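Local coordinates for protein mannose-6-phosphate isomerase (Bacillus subtilis, PDB 1QWR) that probably catalyses the zinc-dependent interconversion of D-mannose 6-phosphate and D-fructose 6-phosphate, at residues 26-31 with 123-128. Numbering follows the deposited sequence.
Sequences RDRFGY and IIDCKE. With ACT (acetate ion), chain F; FMT (formic acid), chain G.
Ile124 opens the contact on the strand side: its CD1 methyl lies 4.5 Å from CZ of Phe29, at the far end of the ring, approaching it obliquely. This is a light apolar touch, and Leu89 and Leu183 on neighbouring strands touch both side chains. Asp125 carries the polar half. Its CB points toward the helix, and a chi1 of -162° swings CG away from the backbone N, bringing OD2 against the guanidinium of Arg28, whose chain bends at chi3. The salt bridge runs through a single oxygen: Arg28 NH2 donates to Asp125 OD2 at 2.7 Å and 157°. This OD2 accepts through its anti lone pair, on the side away from OD1, and lies almost in the guanidinium plane. A weak second bond from Arg28 NH1 reaches the same OD2 at 3.1 Å. Both nitrogens thus share one oxygen, and the two planes stand 85° apart, unlike a coplanar pairing of two N-H groups with two oxygens. Asp125 OD1 instead takes the backbone N of Cys126 at 2.8 Å, from above the carboxylate plane, which helps fix the carboxylate's rotation. An asparagine in place of Asp125 would probably leave the Arg28 guanidinium without its charged mate and weaken the link between helix and strand. A formic acid molecule, probably from the crystallisation liquor, lies beside Cys126, while its O2 accepts a weak bond from Arg28 NH1. The arrangement ties helix 24-29 to the end of strand 119-126, away from the zinc site. At this strand end Ile124 and Asp125 are both set against Leu183 of strand 182-189, a classic beta bulge in the cupin-type framework.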
loop_
_atom_site.group_PDB
_atom_site.type_symbol
_atom_site.label_atom_id
_atom_site.label_comp_id
_atom_site.label_asym_id
_atom_site.label_seq_id
_atom_site.Cartn_x
_atom_site.Cartn_y
_atom_site.Cartn_z
ATOM N N ARG A 26 -0.209 -15.999 -5.759
ATOM C CA ARG A 26 -0.188 -17.403 -5.397
ATOM C C ARG A 26 1.211 -17.957 -5.664
ATOM O O ARG A 26 1.796 -18.627 -4.815
ATOM C CB ARG A 26 -1.208 -18.210 -6.213
ATOM C CG ARG A 26 -1.089 -19.709 -5.923
ATOM C CD ARG A 26 -2.115 -20.532 -6.665
ATOM N NE ARG A 26 -1.965 -20.443 -8.109
ATOM C CZ ARG A 26 -2.967 -20.143 -8.926
ATOM N NH1 ARG A 26 -4.173 -19.904 -8.430
ATOM N NH2 ARG A 26 -2.770 -20.103 -10.239
ATOM N N ASP A 27 1.764 -17.653 -6.837
ATOM C CA ASP A 27 3.088 -18.188 -7.215
ATOM C C ASP A 27 4.265 -17.744 -6.331
ATOM O O ASP A 27 5.185 -18.524 -6.061
ATOM C CB ASP A 27 3.422 -17.831 -8.686
ATOM C CG ASP A 27 2.384 -18.358 -9.683
ATOM O OD1 ASP A 27 1.776 -19.419 -9.431
ATOM O OD2 ASP A 27 2.187 -17.711 -10.737
ATOM N N ARG A 28 4.237 -16.502 -5.867
ATOM C CA ARG A 28 5.337 -15.990 -5.066
ATOM C C ARG A 28 5.088 -15.909 -3.565
ATOM O O ARG A 28 6.044 -15.893 -2.788
ATOM C CB ARG A 28 5.745 -14.623 -5.616
ATOM C CG ARG A 28 5.930 -14.678 -7.118
ATOM C CD ARG A 28 6.464 -13.396 -7.702
ATOM N NE ARG A 28 7.782 -13.061 -7.174
ATOM C CZ ARG A 28 8.608 -12.196 -7.749
ATOM N NH1 ARG A 28 8.247 -11.590 -8.872
ATOM N NH2 ARG A 28 9.784 -11.937 -7.201
ATOM N N PHE A 29 3.820 -15.873 -3.152
ATOM C CA PHE A 29 3.496 -15.789 -1.727
ATOM C C PHE A 29 2.714 -17.007 -1.202
ATOM O O PHE A 29 2.405 -17.085 -0.001
ATOM C CB PHE A 29 2.697 -14.497 -1.439
ATOM C CG PHE A 29 3.519 -13.236 -1.533
ATOM C CD1 PHE A 29 4.260 -12.791 -0.447
ATOM C CD2 PHE A 29 3.605 -12.531 -2.731
ATOM C CE1 PHE A 29 5.090 -11.663 -0.544
ATOM C CE2 PHE A 29 4.426 -11.411 -2.839
ATOM C CZ PHE A 29 5.171 -10.975 -1.751
ATOM N N GLY A 30 2.388 -17.947 -2.094
ATOM C CA GLY A 30 1.656 -19.132 -1.676
ATOM C C GLY A 30 0.197 -18.917 -1.309
ATOM O O GLY A 30 -0.464 -19.812 -0.739
ATOM N N TYR A 31 -0.329 -17.746 -1.640
ATOM C CA TYR A 31 -1.724 -17.443 -1.328
ATOM C C TYR A 31 -2.746 -18.182 -2.193
ATOM O O TYR A 31 -2.507 -18.473 -3.363
ATOM C CB TYR A 31 -2.012 -15.950 -1.520
ATOM C CG TYR A 31 -1.257 -15.003 -0.623
ATOM C CD1 TYR A 31 -1.019 -15.310 0.723
ATOM C CD2 TYR A 31 -0.852 -13.751 -1.099
ATOM C CE1 TYR A 31 -0.404 -14.381 1.575
ATOM C CE2 TYR A 31 -0.242 -12.834 -0.262
ATOM C CZ TYR A 31 -0.025 -13.151 1.070
ATOM O OH TYR A 31 0.556 -12.212 1.888
ATOM N N ILE A 123 8.791 -0.997 -4.637
ATOM C CA ILE A 123 8.849 -1.981 -5.701
ATOM C C ILE A 123 9.593 -3.232 -5.219
ATOM O O ILE A 123 10.825 -3.231 -5.086
ATOM C CB ILE A 123 9.568 -1.413 -6.938
ATOM C CG1 ILE A 123 8.927 -0.074 -7.348
ATOM C CG2 ILE A 123 9.547 -2.450 -8.078
ATOM C CD1 ILE A 123 7.409 -0.161 -7.714
ATOM N N ILE A 124 8.849 -4.300 -4.958
ATOM C CA ILE A 124 9.470 -5.524 -4.490
ATOM C C ILE A 124 10.250 -6.148 -5.641
ATOM O O ILE A 124 11.414 -6.517 -5.484
ATOM C CB ILE A 124 8.418 -6.549 -3.985
ATOM C CG1 ILE A 124 7.637 -5.971 -2.793
ATOM C CG2 ILE A 124 9.128 -7.817 -3.525
ATOM C CD1 ILE A 124 6.308 -6.699 -2.508
ATOM N N ASP A 125 9.613 -6.244 -6.803
ATOM C CA ASP A 125 10.264 -6.833 -7.976
ATOM C C ASP A 125 9.576 -6.274 -9.217
ATOM O O ASP A 125 8.463 -5.748 -9.152
ATOM C CB ASP A 125 10.113 -8.360 -7.943
ATOM C CG ASP A 125 11.109 -9.082 -8.856
ATOM O OD1 ASP A 125 11.936 -8.423 -9.515
ATOM O OD2 ASP A 125 11.062 -10.326 -8.911
ATOM N N CYS A 126 10.242 -6.386 -10.354
ATOM C CA CYS A 126 9.670 -5.878 -11.588
ATOM C C CYS A 126 10.541 -6.342 -12.734
ATOM O O CYS A 126 11.694 -6.726 -12.530
ATOM C CB CYS A 126 9.597 -4.336 -11.575
ATOM S SG CYS A 126 11.166 -3.414 -11.592
ATOM N N LYS A 127 9.981 -6.308 -13.935
ATOM C CA LYS A 127 10.730 -6.725 -15.113
ATOM C C LYS A 127 11.757 -5.666 -15.463
ATOM O O LYS A 127 11.629 -4.493 -15.077
ATOM C CB LYS A 127 9.793 -6.961 -16.300
ATOM C CG LYS A 127 9.034 -5.726 -16.764
ATOM C CD LYS A 127 8.244 -6.020 -18.031
ATOM C CE LYS A 127 7.361 -4.853 -18.428
ATOM N NZ LYS A 127 6.664 -5.128 -19.725
ATOM N N GLU A 128 12.777 -6.093 -16.201
ATOM C CA GLU A 128 13.859 -5.217 -16.615
ATOM C C GLU A 128 13.446 -3.858 -17.196
ATOM O O GLU A 128 14.026 -2.837 -16.833
ATOM C CB GLU A 128 14.772 -5.956 -17.614
ATOM C CG GLU A 128 15.884 -5.092 -18.233
ATOM C CD GLU A 128 15.418 -4.275 -19.439
ATOM O OE1 GLU A 128 14.999 -4.887 -20.449
ATOM O OE2 GLU A 128 15.474 -3.022 -19.386
HETATM C C ACT F . -5.408 -21.881 -5.256
HETATM O O ACT F . -5.685 -22.374 -4.128
HETATM O OXT ACT F . -5.553 -20.658 -5.549
HETATM C CH3 ACT F . -4.630 -22.759 -6.228
HETATM C C FMT G . 6.611 -9.417 -11.727
HETATM O O1 FMT G . 7.837 -9.109 -11.530
HETATM O O2 FMT G . 6.143 -10.182 -10.810
#